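Local coordinates for Sodium/sialic acid symporter SiaT (Proteus mirabilis, PDB 5NV9), which couples the uptake of the sialic acid N-acetylneuraminic acid across the bacterial inner membrane to the inward flow of two sodium ions, at residues 6-9 / 10-14; 234-237 / 238-242; 331-334 / 335-339. One frame throughout, in Å; residues are numbered along the deposited sequence.

Contact 1 (6-9 / 10-14); sequences FGFI and NYAVL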
loop_
_atom_site.group_PDB
_atom_site.type_symbol
_atom_site.label_atom_id
_atom_site.label_comp_id
_atom_site.label_asym_id
_atom_site.label_seq_id
_atom_site.Cartn_x
_atom_site.Cartn_y
_atom_site.Cartn_z
ATOM N N PHE A 6 -4.815 -12.991 -26.183
ATOM C CA PHE A 6 -3.979 -13.503 -25.109
ATOM C C PHE A 6 -3.699 -15.002 -25.230
ATOM O O PHE A 6 -2.597 -15.454 -24.910
ATOM C CB PHE A 6 -4.694 -13.196 -23.804
ATOM C CG PHE A 6 -3.840 -13.288 -22.575
ATOM C CD1 PHE A 6 -2.621 -12.647 -22.496
ATOM C CD2 PHE A 6 -4.315 -13.942 -21.449
ATOM C CE1 PHE A 6 -1.863 -12.694 -21.323
ATOM C CE2 PHE A 6 -3.571 -13.987 -20.280
ATOM C CZ PHE A 6 -2.348 -13.364 -20.217
ATOM N N GLY A 7 -4.686 -15.771 -25.707
ATOM C CA GLY A 7 -4.516 -17.195 -25.981
ATOM C C GLY A 7 -5.004 -18.053 -24.833
ATOM O O GLY A 7 -5.137 -17.590 -23.672
ATOM N N PHE A 8 -5.260 -19.318 -25.158
ATOM C CA PHE A 8 -5.750 -20.292 -24.209
ATOM C C PHE A 8 -4.699 -20.649 -23.142
ATOM O O PHE A 8 -5.045 -20.761 -21.964
ATOM C CB PHE A 8 -6.173 -21.599 -24.909
ATOM C CG PHE A 8 -6.463 -22.721 -23.942
ATOM C CD1 PHE A 8 -7.740 -22.876 -23.402
ATOM C CD2 PHE A 8 -5.456 -23.588 -23.527
ATOM C CE1 PHE A 8 -8.002 -23.884 -22.483
ATOM C CE2 PHE A 8 -5.712 -24.583 -22.595
ATOM C CZ PHE A 8 -6.986 -24.729 -22.073
ATOM N N ILE A 9 -3.452 -20.904 -23.560
ATOM C CA ILE A 9 -2.384 -21.272 -22.622
ATOM C C ILE A 9 -2.140 -20.119 -21.617
ATOM O O ILE A 9 -2.111 -20.366 -20.426
ATOM C CB ILE A 9 -1.061 -21.626 -23.307
ATOM C CG1 ILE A 9 -1.164 -22.968 -24.063
ATOM C CG2 ILE A 9 0.041 -21.820 -22.271
ATOM C CD1 ILE A 9 0.106 -23.364 -24.793
ATOM N N ASN A 10 -1.982 -18.897 -22.099
ATOM C CA ASN A 10 -1.822 -17.743 -21.203
ATOM C C ASN A 10 -3.007 -17.605 -20.186
ATOM O O ASN A 10 -2.798 -17.455 -18.939
ATOM C CB ASN A 10 -1.642 -16.465 -22.033
ATOM C CG ASN A 10 -0.273 -16.366 -22.645
ATOM O OD1 ASN A 10 0.669 -16.851 -22.075
ATOM N ND2 ASN A 10 -0.150 -15.722 -23.782
ATOM N N TYR A 11 -4.238 -17.722 -20.700
ATOM C CA TYR A 11 -5.391 -17.789 -19.850
ATOM C C TYR A 11 -5.356 -18.878 -18.814
ATOM O O TYR A 11 -5.803 -18.658 -17.685
ATOM C CB TYR A 11 -6.736 -17.829 -20.667
ATOM C CG TYR A 11 -7.294 -16.443 -20.922
ATOM C CD1 TYR A 11 -7.699 -15.665 -19.867
ATOM C CD2 TYR A 11 -7.387 -15.905 -22.196
ATOM C CE1 TYR A 11 -8.185 -14.388 -20.053
ATOM C CE2 TYR A 11 -7.872 -14.616 -22.400
ATOM C CZ TYR A 11 -8.273 -13.870 -21.312
ATOM O OH TYR A 11 -8.772 -12.581 -21.417
ATOM N N ALA A 12 -4.915 -20.084 -19.182
ATOM C CA ALA A 12 -4.992 -21.185 -18.267
ATOM C C ALA A 12 -4.036 -20.951 -17.104
ATOM O O ALA A 12 -4.294 -21.408 -16.000
ATOM C CB ALA A 12 -4.671 -22.501 -18.973
ATOM N N VAL A 13 -2.909 -20.275 -17.368
ATOM C CA VAL A 13 -1.977 -19.914 -16.309
ATOM C C VAL A 13 -2.641 -18.926 -15.361
ATOM O O VAL A 13 -2.599 -19.098 -14.134
ATOM C CB VAL A 13 -0.707 -19.277 -16.868
ATOM C CG1 VAL A 13 0.154 -18.768 -15.734
ATOM C CG2 VAL A 13 0.063 -20.283 -17.695
ATOM N N LEU A 14 -3.307 -17.937 -15.936
ATOM C CA LEU A 14 -4.005 -16.937 -15.134
ATOM C C LEU A 14 -5.085 -17.586 -14.243
ATOM O O LEU A 14 -5.158 -17.285 -13.041
ATOM C CB LEU A 14 -4.642 -15.875 -16.009
ATOM C CG LEU A 14 -5.520 -14.873 -15.222
ATOM C CD1 LEU A 14 -4.671 -14.147 -14.181
ATOM C CD2 LEU A 14 -6.173 -13.891 -16.194
HETATM O O HOH W 1 -1.772 -18.331 -24.834
#
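Where Phe6 and Gly7 lead into the first turn of helix 8-29, Gly7 holds the N-cap position and its O accepts the opening i-to-i+4 bond from Tyr11 N at 3.1 Å; Phe8 O and Ile9 O then take the amides of Ala12 and Val13. Phe6 folds back over this turn. With its CG anti to the backbone N (chi1 -163°), the ring swings across Asn10, whose CB sits 3.5 Å from the centre of one face, a CH-pi contact close to the ring normal. The ring also turns an edge to Tyr11: CD2 of Phe6 points at the Tyr11 face, 3.7 Å from Tyr11 CD2, in a T-shaped pair with planes 85° apart. From the same Asn10, ND2 reaches back to Phe6 O at 2.7 Å, while a water donates to that carbonyl and accepts from Asn10 N. Beyond the turn, Asn10 OD1 is bonded by Gly327 N and Tyr11 OH meets Met151 O. The carboxamide thus has both ends engaged, and the bond from ND2, the bridging water and the ring laid over CB together pin the non-helical Phe6 to the periplasmic start of a transmembrane helix.

Contact 2 (234-237 / 238-242); sequences STIP and VLMIG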
loop_
_atom_site.group_PDB
_atom_site.type_symbol
_atom_site.label_atom_id
_atom_site.label_comp_id
_atom_site.label_asym_id
_atom_site.label_seq_id
_atom_site.Cartn_x
_atom_site.Cartn_y
_atom_site.Cartn_z
ATOM N N SER A 234 9.409 17.866 -8.040
ATOM C CA SER A 234 9.711 16.655 -7.334
ATOM C C SER A 234 11.176 16.348 -7.435
ATOM O O SER A 234 11.574 15.309 -7.933
ATOM C CB SER A 234 8.881 15.478 -7.915
ATOM O OG SER A 234 7.490 15.677 -7.613
ATOM N N THR A 235 11.962 17.239 -6.886
ATOM C CA THR A 235 13.417 17.097 -6.833
ATOM C C THR A 235 13.809 16.109 -5.719
ATOM O O THR A 235 12.962 15.619 -4.960
ATOM C CB THR A 235 13.988 18.482 -6.564
ATOM O OG1 THR A 235 13.549 18.892 -5.283
ATOM C CG2 THR A 235 13.460 19.512 -7.658
ATOM N N ILE A 236 15.095 15.847 -5.608
ATOM C CA ILE A 236 15.615 14.889 -4.668
ATOM C C ILE A 236 15.330 15.247 -3.191
ATOM O O ILE A 236 14.909 14.400 -2.417
ATOM C CB ILE A 236 17.120 14.620 -4.924
ATOM C CG1 ILE A 236 17.316 13.763 -6.204
ATOM C CG2 ILE A 236 17.711 13.918 -3.714
ATOM C CD1 ILE A 236 18.688 13.918 -6.873
ATOM N N PRO A 237 15.604 16.496 -2.784
ATOM C CA PRO A 237 15.192 16.920 -1.424
ATOM C C PRO A 237 13.682 16.825 -1.148
ATOM O O PRO A 237 13.281 16.325 -0.086
ATOM C CB PRO A 237 15.635 18.390 -1.371
ATOM C CG PRO A 237 16.743 18.478 -2.367
ATOM C CD PRO A 237 16.392 17.536 -3.475
ATOM N N VAL A 238 12.849 17.252 -2.100
ATOM C CA VAL A 238 11.357 17.169 -1.937
ATOM C C VAL A 238 10.818 15.741 -1.759
ATOM O O VAL A 238 10.067 15.424 -0.825
ATOM C CB VAL A 238 10.668 17.890 -3.105
ATOM C CG1 VAL A 238 9.150 17.777 -2.989
ATOM C CG2 VAL A 238 11.120 19.350 -3.101
ATOM N N LEU A 239 11.237 14.842 -2.650
ATOM C CA LEU A 239 10.844 13.459 -2.533
ATOM C C LEU A 239 11.470 12.741 -1.299
ATOM O O LEU A 239 10.838 11.868 -0.741
ATOM C CB LEU A 239 11.080 12.694 -3.842
ATOM C CG LEU A 239 12.514 12.500 -4.260
ATOM C CD1 LEU A 239 13.077 11.327 -3.491
ATOM C CD2 LEU A 239 12.656 12.238 -5.762
HETATM N N MSE A 240 12.654 13.137 -0.841
HETATM C CA MSE A 240 13.206 12.605 0.395
HETATM C C MSE A 240 12.365 12.973 1.606
HETATM O O MSE A 240 12.004 12.093 2.375
HETATM C CB MSE A 240 14.641 13.045 0.635
HETATM C CG MSE A 240 15.537 12.184 -0.235
HETATM SE SE MSE A 240 17.419 12.794 -0.139
HETATM C CE MSE A 240 17.832 11.573 1.364
ATOM N N ILE A 241 12.027 14.253 1.789
ATOM C CA ILE A 241 11.155 14.632 2.893
ATOM C C ILE A 241 9.755 14.052 2.701
ATOM O O ILE A 241 9.188 13.485 3.643
ATOM C CB ILE A 241 11.016 16.152 3.087
ATOM C CG1 ILE A 241 12.365 16.830 3.026
ATOM C CG2 ILE A 241 10.437 16.442 4.473
ATOM C CD1 ILE A 241 12.230 18.274 2.593
ATOM N N GLY A 242 9.243 14.123 1.469
ATOM C CA GLY A 242 7.936 13.546 1.143
ATOM C C GLY A 242 7.856 12.036 1.408
ATOM O O GLY A 242 6.919 11.554 2.084
#
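Leu239 N donates to Thr235 O at 3.0 Å in an almost perfectly straight bond, the N-H...O angle being 177°, and this closes the first turn of helix 236-253. The next two carbonyls repeat the pattern: Ile236 O receives Met240 N at 3.0 Å, and Pro237 O receives Ile241 N at 3.1 Å. Thr235 is the N-cap residue. Its OG1 lies between the backbone N and the carbonyl carbon (chi1 64°), which brings it to 3.3 Å from CG2 of Val238; this hydroxyl is hydrogen-bonded to Arg228 O, in the preceding periplasmic loop. Pro237 comes second in the helix, a place where a proline fits well because the amides of a first turn have no helical carbonyl to bond. This is the periplasmic end of a transmembrane helix in the LeuT-fold transporter, and the side chain of Leu239 is about 8 Å from the bound sialic acid. Outward from the backbone, apolar groups lie against the same carbonyls. Leu239 leans over the cap, its CG 3.2 Å from Thr235 O, while CG1 of Ile241 rests 3.3 Å from Pro237 O. On another flank Ile236 and Met240, a selenomethionine, run side by side in the same direction, with CG2 of Ile236 touching SE at 3.8 Å. A bend at the third torsion of Met240 (91°) carries its terminal methyl away from the preceding turn. Both side chains pack on Ile80 of helix 80-87, whereas Val238 and Leu239 meet Phe459 of helix 459-475, and Pro237 and Ile241 press on Trp229.

Contact 3 (331-334 / 335-339); sequences LIIA and AIFAA. With NA (sodium ion), chain B.
This is a local, buried contact between successive turns of one transmembrane helix, 328-361, in the part that runs from near its periplasmic start to the Na2 sodium site of the LeuT fold. Four consecutive i-to-i+4 bonds carry it: the amides of Ala335, Ile336, Phe337 and Ala338 bond to the carbonyls of Leu331, Ile332, Ile333 and Ala334. The one from Phe337 N to Ile333 O is nearly straight, at 175°, and that from Ala338 N to Ala334 O is the shortest at 2.7 Å. Among the side chains, Ile333 and Phe337 form the closer of the two apolar pairs. CG2 of Ile333 approaches CE1 of the Phe337 ring at 3.8 Å. Phe337 has CG anti to its carbonyl carbon (chi1 -86°), and the ring consequently lies back along the helix with its edge toward Ile333 O, CD1 being 3.2 Å from that oxygen. Ile333 and Ile336 are in looser contact, CD1 to CD1 at 4.3 Å. Small side chains line the rest of the turn: CB of Ala335 rests 3.4 Å from Ile332 O. Tyr17 of helix 8-29 packs against Ala334, Phe337 and Ala338. Helix 118-151 meets Ile333 and Phe337 through Leu147. At the far end Ala339 O binds the sodium ion at 2.3 Å, joined by Ala56 O, Leu59 O and the hydroxyls of Ser342 and Ser343. Ala338 O is hydrogen-bonded to Ser342 OG, tying the carbonyl before the sodium-binding one to a second residue of the site. A hydrogen-bonded helix turn therefore presents a backbone oxygen to the cation without a charged side chain at Ala339, and the partial negative charge of that oxygen probably helps to offset the charge of the ion.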
loop_
_atom_site.group_PDB
_atom_site.type_symbol
_atom_site.label_atom_id
_atom_site.label_comp_id
_atom_site.label_asym_id
_atom_site.label_seq_id
_atom_site.Cartn_x
_atom_site.Cartn_y
_atom_site.Cartn_z
ATOM N N LEU A 331 1.850 -15.928 -16.981
ATOM C CA LEU A 331 2.383 -15.853 -15.639
ATOM C C LEU A 331 2.715 -14.384 -15.128
ATOM O O LEU A 331 2.547 -14.072 -13.945
ATOM C CB LEU A 331 3.610 -16.758 -15.542
ATOM C CG LEU A 331 4.277 -16.793 -14.195
ATOM C CD1 LEU A 331 3.469 -17.560 -13.219
ATOM C CD2 LEU A 331 5.646 -17.429 -14.264
ATOM N N ILE A 332 3.213 -13.532 -16.024
ATOM C CA ILE A 332 3.428 -12.096 -15.743
ATOM C C ILE A 332 2.124 -11.362 -15.522
ATOM O O ILE A 332 2.024 -10.555 -14.624
ATOM C CB ILE A 332 4.197 -11.439 -16.884
ATOM C CG1 ILE A 332 5.590 -12.098 -17.032
ATOM C CG2 ILE A 332 4.389 -9.934 -16.625
ATOM C CD1 ILE A 332 6.383 -12.177 -15.743
ATOM N N ILE A 333 1.102 -11.654 -16.310
ATOM C CA ILE A 333 -0.233 -11.185 -16.020
ATOM C C ILE A 333 -0.744 -11.661 -14.662
ATOM O O ILE A 333 -1.324 -10.867 -13.946
ATOM C CB ILE A 333 -1.249 -11.525 -17.107
ATOM C CG1 ILE A 333 -0.953 -10.835 -18.438
ATOM C CG2 ILE A 333 -2.657 -11.163 -16.697
ATOM C CD1 ILE A 333 -0.015 -9.658 -18.441
ATOM N N ALA A 334 -0.534 -12.923 -14.306
ATOM C CA ALA A 334 -0.917 -13.387 -12.990
ATOM C C ALA A 334 -0.156 -12.598 -11.915
ATOM O O ALA A 334 -0.729 -12.338 -10.856
ATOM C CB ALA A 334 -0.678 -14.868 -12.851
ATOM N N ALA A 335 1.133 -12.246 -12.170
ATOM C CA ALA A 335 1.939 -11.466 -11.214
ATOM C C ALA A 335 1.438 -9.999 -11.007
ATOM O O ALA A 335 1.524 -9.464 -9.941
ATOM C CB ALA A 335 3.412 -11.474 -11.619
ATOM N N ILE A 336 0.903 -9.396 -12.044
ATOM C CA ILE A 336 0.227 -8.108 -11.954
ATOM C C ILE A 336 -1.085 -8.247 -11.180
ATOM O O ILE A 336 -1.373 -7.448 -10.315
ATOM C CB ILE A 336 -0.036 -7.523 -13.368
ATOM C CG1 ILE A 336 1.293 -7.164 -14.040
ATOM C CG2 ILE A 336 -1.001 -6.349 -13.312
ATOM C CD1 ILE A 336 1.146 -6.740 -15.509
ATOM N N PHE A 337 -1.889 -9.240 -11.503
ATOM C CA PHE A 337 -2.987 -9.592 -10.623
ATOM C C PHE A 337 -2.496 -9.770 -9.171
ATOM O O PHE A 337 -3.141 -9.299 -8.237
ATOM C CB PHE A 337 -3.687 -10.849 -11.056
ATOM C CG PHE A 337 -4.768 -10.652 -12.087
ATOM C CD1 PHE A 337 -4.451 -10.223 -13.393
ATOM C CD2 PHE A 337 -6.085 -10.985 -11.784
ATOM C CE1 PHE A 337 -5.443 -10.108 -14.345
ATOM C CE2 PHE A 337 -7.084 -10.881 -12.755
ATOM C CZ PHE A 337 -6.768 -10.459 -14.032
ATOM N N ALA A 338 -1.415 -10.496 -8.975
ATOM C CA ALA A 338 -0.975 -10.755 -7.607
ATOM C C ALA A 338 -0.564 -9.444 -6.873
ATOM O O ALA A 338 -0.796 -9.322 -5.656
ATOM C CB ALA A 338 0.151 -11.753 -7.560
ATOM N N ALA A 339 0.061 -8.483 -7.590
ATOM C CA ALA A 339 0.376 -7.144 -7.007
ATOM C C ALA A 339 -0.889 -6.384 -6.571
ATOM O O ALA A 339 -0.951 -5.798 -5.483
ATOM C CB ALA A 339 1.230 -6.308 -7.937
HETATM NA NA NA B . 0.102 -5.799 -3.462
#

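From the N terminus, contact 1 closes the turn that starts helix 8-29, contact 2 the turn that starts helix 236-253, and contact 3 two turns inside helix 328-361. They follow in series along the chain; none nests in or crosses another. In space contacts 1 and 3 are neighbours, their centres about 12 Å apart: CZ of Phe6 packs 3.4 Å from CG1 of Ile333, Val13 meets Leu331, and Leu14 reaches Phe337, joining helix 8-29 to helix 328-361, one of the helices that bind sodium. Contact 2 stands apart, its centre about 30 Å from that of contact 3, on helix 236-253, which contributes Phe243 to the sialic acid pocket.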